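Local coordinates for malonyl-CoA decarboxylase (Rhodopseudomonas palustris, PDB 4KSA), which probably catalyses the decarboxylation of malonyl-CoA to acetyl-CoA and carbon dioxide, at residues 213-218 / 293-298; 287-292 / 300-305. One frame throughout, in Å; residues are numbered along the deposited sequence.

How the contacts relate
Both contacts pack helix 284-295 against one face of the mixed beta sheet in the C-terminal malonyl-CoA decarboxylase domain, whose family belongs to the acetyltransferase clan. Their centres lie 8 Å apart. Along the chain the order is strand 214-220, the helix with 287-292 ahead of 293-298, then strand 301-304, so the segments of the two contacts alternate. Contact 1 joins the last turn of the helix to strand 214-220; contact 2 joins the preceding turns to strand 301-304. Tyr217 links them, its OH 3.6 Å from Ile292 CG1. The helix thus reaches across two intervening strands, 230-237 and 262-270, with a salt bridge and Tyr217 packing on the 214-220 side and apolar packing on the 301-304 side.

Contact 1: residues 213-218 / 293-298; sequences DRRCYG and KRELPN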
loop_
_atom_site.group_PDB
_atom_site.type_symbol
_atom_site.label_atom_id
_atom_site.label_comp_id
_atom_site.label_asym_id
_atom_site.label_seq_id
_atom_site.Cartn_x
_atom_site.Cartn_y
_atom_site.Cartn_z
ATOM N N ASP A 213 -1.931 12.540 25.382
ATOM C CA ASP A 213 -0.749 12.242 26.178
ATOM C C ASP A 213 -0.641 10.739 26.450
ATOM O O ASP A 213 0.124 10.295 27.311
ATOM C CB ASP A 213 -0.760 13.061 27.482
ATOM C CG ASP A 213 -1.815 12.599 28.472
ATOM O OD1 ASP A 213 -2.911 12.187 28.033
ATOM O OD2 ASP A 213 -1.545 12.672 29.697
ATOM N N ARG A 214 -1.415 9.962 25.692
ATOM C CA ARG A 214 -1.426 8.500 25.783
ATOM C C ARG A 214 -1.153 7.930 24.390
ATOM O O ARG A 214 -1.624 8.473 23.400
ATOM C CB ARG A 214 -2.778 8.004 26.297
ATOM C CG ARG A 214 -3.054 8.337 27.751
ATOM C CD ARG A 214 -2.299 7.409 28.700
ATOM N NE ARG A 214 -2.278 7.921 30.073
ATOM C CZ ARG A 214 -1.508 8.927 30.481
ATOM N NH1 ARG A 214 -1.551 9.333 31.740
ATOM N NH2 ARG A 214 -0.679 9.522 29.634
ATOM N N ARG A 215 -0.378 6.848 24.326
ATOM C CA ARG A 215 -0.029 6.195 23.064
ATOM C C ARG A 215 0.319 4.741 23.297
ATOM O O ARG A 215 1.218 4.456 24.075
ATOM C CB ARG A 215 1.206 6.841 22.438
ATOM C CG ARG A 215 1.031 8.254 22.004
ATOM C CD ARG A 215 1.107 8.369 20.500
ATOM N NE ARG A 215 1.302 9.755 20.088
ATOM C CZ ARG A 215 0.545 10.770 20.501
ATOM N NH1 ARG A 215 -0.464 10.554 21.340
ATOM N NH2 ARG A 215 0.803 12.007 20.084
ATOM N N CYS A 216 -0.367 3.815 22.637
ATOM C CA CYS A 216 -0.010 2.405 22.794
ATOM C C CYS A 216 0.389 1.822 21.459
ATOM O O CYS A 216 -0.107 2.226 20.407
ATOM C CB CYS A 216 -1.144 1.597 23.400
ATOM S SG CYS A 216 -2.719 2.176 22.886
ATOM N N TYR A 217 1.310 0.877 21.512
ATOM C CA TYR A 217 1.820 0.249 20.321
ATOM C C TYR A 217 1.576 -1.250 20.324
ATOM O O TYR A 217 1.218 -1.849 21.352
ATOM C CB TYR A 217 3.302 0.556 20.213
ATOM C CG TYR A 217 3.551 2.041 20.141
ATOM C CD1 TYR A 217 3.506 2.712 18.919
ATOM C CD2 TYR A 217 3.736 2.799 21.301
ATOM C CE1 TYR A 217 3.632 4.095 18.850
ATOM C CE2 TYR A 217 3.861 4.194 21.237
ATOM C CZ TYR A 217 3.803 4.832 20.007
ATOM O OH TYR A 217 3.882 6.204 19.917
ATOM N N GLY A 218 1.748 -1.852 19.152
ATOM C CA GLY A 218 1.553 -3.275 19.035
ATOM C C GLY A 218 2.608 -3.878 18.146
ATOM O O GLY A 218 3.131 -3.210 17.254
ATOM N N LYS A 293 10.319 8.973 19.268
ATOM C CA LYS A 293 11.245 10.058 19.002
ATOM C C LYS A 293 11.041 10.710 17.642
ATOM O O LYS A 293 11.046 11.938 17.528
ATOM C CB LYS A 293 12.688 9.571 19.123
ATOM C CG LYS A 293 13.716 10.687 19.020
ATOM C CD LYS A 293 15.139 10.146 19.081
ATOM C CE LYS A 293 15.402 9.164 17.946
ATOM N NZ LYS A 293 16.860 8.893 17.770
ATOM N N ARG A 294 10.855 9.908 16.600
ATOM C CA ARG A 294 10.683 10.498 15.283
ATOM C C ARG A 294 9.338 11.203 15.136
ATOM O O ARG A 294 9.211 12.148 14.359
ATOM C CB ARG A 294 10.862 9.450 14.187
ATOM C CG ARG A 294 9.642 8.632 13.899
ATOM C CD ARG A 294 9.707 8.083 12.485
ATOM N NE ARG A 294 8.557 7.235 12.196
ATOM C CZ ARG A 294 7.290 7.632 12.290
ATOM N NH1 ARG A 294 7.003 8.876 12.665
ATOM N NH2 ARG A 294 6.307 6.778 12.013
ATOM N N GLU A 295 8.331 10.754 15.871
ATOM C CA GLU A 295 7.041 11.422 15.791
ATOM C C GLU A 295 7.068 12.693 16.649
ATOM O O GLU A 295 6.603 13.750 16.212
ATOM C CB GLU A 295 5.897 10.527 16.277
ATOM C CG GLU A 295 4.591 11.305 16.417
ATOM C CD GLU A 295 3.613 10.703 17.407
ATOM O OE1 GLU A 295 2.633 11.399 17.760
ATOM O OE2 GLU A 295 3.809 9.540 17.829
ATOM N N LEU A 296 7.601 12.581 17.869
ATOM C CA LEU A 296 7.683 13.713 18.804
ATOM C C LEU A 296 9.113 13.922 19.295
ATOM O O LEU A 296 9.470 13.478 20.387
ATOM C CB LEU A 296 6.788 13.470 20.023
ATOM C CG LEU A 296 5.318 13.091 19.836
ATOM C CD1 LEU A 296 4.710 12.757 21.191
ATOM C CD2 LEU A 296 4.566 14.224 19.176
ATOM N N PRO A 297 9.947 14.611 18.500
ATOM C CA PRO A 297 11.349 14.867 18.875
ATOM C C PRO A 297 11.474 15.696 20.143
ATOM O O PRO A 297 12.576 15.912 20.649
ATOM C CB PRO A 297 11.907 15.588 17.651
ATOM C CG PRO A 297 10.695 16.323 17.117
ATOM C CD PRO A 297 9.607 15.280 17.229
ATOM N N ASN A 298 10.322 16.152 20.638
ATOM C CA ASN A 298 10.219 16.960 21.850
ATOM C C ASN A 298 10.253 16.109 23.122
ATOM O O ASN A 298 9.880 16.579 24.200
ATOM C CB ASN A 298 8.915 17.766 21.814
ATOM C CG ASN A 298 7.697 16.897 21.524
ATOM O OD1 ASN A 298 7.634 16.234 20.487
ATOM N ND2 ASN A 298 6.726 16.900 22.437
#
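A salt bridge between a sheet strand and the C-terminal end of a covering helix joins Arg215, on strand 214-220, to Glu295 of helix 284-295. The guanidinium approaches side-on: NE and NH2 of Arg215 both donate to OE1 of Glu295, at 3.1 and 3.0 Å. Their N-H...O angles, 141° and 144°, show that neither bond is straight, as expected when two nitrogens share one oxygen. NE also makes a weak bond to OE2. Guanidinium and carboxylate are nearly coplanar, 14° between planes, and the acid sits at the guanidinium edge.

The helix belongs to the beta-alpha-beta unit of strands 262-270 and 301-304, and strand 214-220 lies two places from 262-270 in the mixed sheet. Arg215 CA and Glu295 CA, the nearest pair, are 11.4 Å apart, so long side chains make the contact. Glu295 has CG anti to the backbone N and an extended chain, whereas Arg215 bends at chi2. Arg215 NH1 turns back to the backbone O of Arg214, 3.1 Å away and above that carbonyl's plane, which helps fix the guanidinium's rotation. Leu296 brings CD1 within 4.1 Å of Arg215 NH2. Arg177 forms a long, weak ion pair with Glu295, which would probably favour the ionised carboxylate.

Contact 2: residues 287-292 / 300-305; sequences QVVEEI and QTFVTL
Apolar packing between helix 284-295 and strand 301-304 centres on the ring of Phe302, which Val289 and Ile292 meet from different directions. The CH-pi contact comes first: Val289 CG1 stands 3.5 Å from the Phe302 ring centroid, only 6° off the ring normal, so CG1 sits over the middle of one face. Its near-equal distances to ring atoms agree: Val289 CG1 is 3.7 Å from Phe302 CD1 and 3.9 Å from Phe302 CZ. With chi1 at 161°, Val289 sets CG1 anti to its own backbone N and leaves CG2 to cover the CB end of the ring, 3.8 Å from Phe302 CG.

These elements are the helix and second strand of a beta-alpha-beta unit that starts with strand 262-270, and the closest CA atoms, those of Val289 and Phe302, are 7.1 Å apart. Edge packing makes up the second kind of contact. Ile292, three residues after Val289 on the helix, places CG2 near the ring plane, 4.2 Å from Phe302 CE2. No hydrogen bond crosses between the segments, and all three touching residues are buried. A serine in place of Phe302 would probably leave a gap beneath Val289 CG1 and take the edge contact from Ile292. Nearby, Phe265 of strand 262-270 touches Val289, while Ala263 and Tyr416 from the two flanking strands touch Phe302.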
loop_
_atom_site.group_PDB
_atom_site.type_symbol
_atom_site.label_atom_id
_atom_site.label_comp_id
_atom_site.label_asym_id
_atom_site.label_seq_id
_atom_site.Cartn_x
_atom_site.Cartn_y
_atom_site.Cartn_z
ATOM N N GLN A 287 12.798 -0.206 19.357
ATOM C CA GLN A 287 11.943 0.205 18.267
ATOM C C GLN A 287 10.840 1.165 18.698
ATOM O O GLN A 287 10.585 2.157 18.023
ATOM C CB GLN A 287 11.352 -1.026 17.605
ATOM C CG GLN A 287 12.412 -2.020 17.190
ATOM C CD GLN A 287 11.816 -3.217 16.502
ATOM O OE1 GLN A 287 11.248 -3.101 15.414
ATOM N NE2 GLN A 287 11.926 -4.376 17.136
ATOM N N VAL A 288 10.183 0.878 19.815
ATOM C CA VAL A 288 9.120 1.751 20.295
ATOM C C VAL A 288 9.667 3.128 20.643
ATOM O O VAL A 288 8.977 4.133 20.471
ATOM C CB VAL A 288 8.416 1.164 21.540
ATOM C CG1 VAL A 288 7.340 2.120 22.048
ATOM C CG2 VAL A 288 7.806 -0.184 21.194
ATOM N N VAL A 289 10.905 3.191 21.124
ATOM C CA VAL A 289 11.484 4.487 21.483
ATOM C C VAL A 289 11.841 5.276 20.235
ATOM O O VAL A 289 11.491 6.453 20.123
ATOM C CB VAL A 289 12.752 4.349 22.380
ATOM C CG1 VAL A 289 13.563 5.630 22.321
ATOM C CG2 VAL A 289 12.345 4.089 23.828
ATOM N N GLU A 290 12.531 4.624 19.300
ATOM C CA GLU A 290 12.921 5.279 18.056
ATOM C C GLU A 290 11.665 5.781 17.355
ATOM O O GLU A 290 11.700 6.810 16.679
ATOM C CB GLU A 290 13.705 4.314 17.158
ATOM C CG GLU A 290 14.972 3.799 17.849
ATOM C CD GLU A 290 15.887 2.938 16.969
ATOM O OE1 GLU A 290 15.434 1.887 16.452
ATOM O OE2 GLU A 290 17.074 3.311 16.810
ATOM N N GLU A 291 10.547 5.083 17.536
ATOM C CA GLU A 291 9.303 5.511 16.909
ATOM C C GLU A 291 8.777 6.795 17.537
ATOM O O GLU A 291 8.519 7.770 16.838
ATOM C CB GLU A 291 8.236 4.418 17.001
ATOM C CG GLU A 291 6.800 4.929 16.798
ATOM C CD GLU A 291 6.542 5.537 15.413
ATOM O OE1 GLU A 291 5.512 6.243 15.260
ATOM O OE2 GLU A 291 7.352 5.300 14.482
ATOM N N ILE A 292 8.613 6.793 18.854
ATOM C CA ILE A 292 8.118 7.973 19.550
ATOM C C ILE A 292 9.008 9.173 19.222
ATOM O O ILE A 292 8.513 10.254 18.906
ATOM C CB ILE A 292 8.086 7.747 21.093
ATOM C CG1 ILE A 292 7.110 6.619 21.423
ATOM C CG2 ILE A 292 7.648 9.006 21.810
ATOM C CD1 ILE A 292 7.067 6.224 22.888
ATOM N N GLN A 300 12.914 13.780 25.284
ATOM C CA GLN A 300 14.316 13.383 25.496
ATOM C C GLN A 300 14.532 12.185 26.414
ATOM O O GLN A 300 15.458 11.400 26.212
ATOM C CB GLN A 300 15.130 14.556 26.071
ATOM C CG GLN A 300 15.124 15.840 25.248
ATOM C CD GLN A 300 15.691 15.645 23.858
ATOM O OE1 GLN A 300 16.862 15.286 23.687
ATOM N NE2 GLN A 300 14.855 15.877 22.851
ATOM N N THR A 301 13.699 12.058 27.441
ATOM C CA THR A 301 13.854 10.950 28.379
ATOM C C THR A 301 12.883 9.786 28.156
ATOM O O THR A 301 11.662 9.975 28.035
ATOM C CB THR A 301 13.721 11.438 29.843
ATOM O OG1 THR A 301 12.383 11.898 30.074
ATOM C CG2 THR A 301 14.713 12.579 30.119
ATOM N N PHE A 302 13.449 8.582 28.105
ATOM C CA PHE A 302 12.666 7.372 27.913
ATOM C C PHE A 302 12.810 6.465 29.129
ATOM O O PHE A 302 13.828 5.793 29.322
ATOM C CB PHE A 302 13.103 6.691 26.620
ATOM C CG PHE A 302 12.867 7.540 25.409
ATOM C CD1 PHE A 302 13.904 8.272 24.839
ATOM C CD2 PHE A 302 11.584 7.671 24.881
ATOM C CE1 PHE A 302 13.670 9.126 23.761
ATOM C CE2 PHE A 302 11.338 8.525 23.800
ATOM C CZ PHE A 302 12.386 9.254 23.241
ATOM N N VAL A 303 11.761 6.460 29.941
ATOM C CA VAL A 303 11.747 5.717 31.194
ATOM C C VAL A 303 10.472 4.907 31.405
ATOM O O VAL A 303 9.432 5.231 30.841
ATOM C CB VAL A 303 11.852 6.706 32.370
ATOM C CG1 VAL A 303 10.537 7.499 32.501
ATOM C CG2 VAL A 303 12.159 5.964 33.644
ATOM N N THR A 304 10.535 3.875 32.239
ATOM C CA THR A 304 9.339 3.075 32.511
ATOM C C THR A 304 8.868 3.284 33.947
ATOM O O THR A 304 9.482 4.020 34.704
ATOM C CB THR A 304 9.601 1.568 32.331
ATOM O OG1 THR A 304 10.342 1.078 33.453
ATOM C CG2 THR A 304 10.402 1.313 31.069
ATOM N N LEU A 305 7.760 2.651 34.299
ATOM C CA LEU A 305 7.219 2.692 35.656
ATOM C C LEU A 305 6.718 1.267 35.826
ATOM O O LEU A 305 5.515 0.989 35.810
ATOM C CB LEU A 305 6.055 3.674 35.803
ATOM C CG LEU A 305 5.916 4.308 37.197
ATOM C CD1 LEU A 305 4.476 4.720 37.436
ATOM C CD2 LEU A 305 6.339 3.328 38.279
#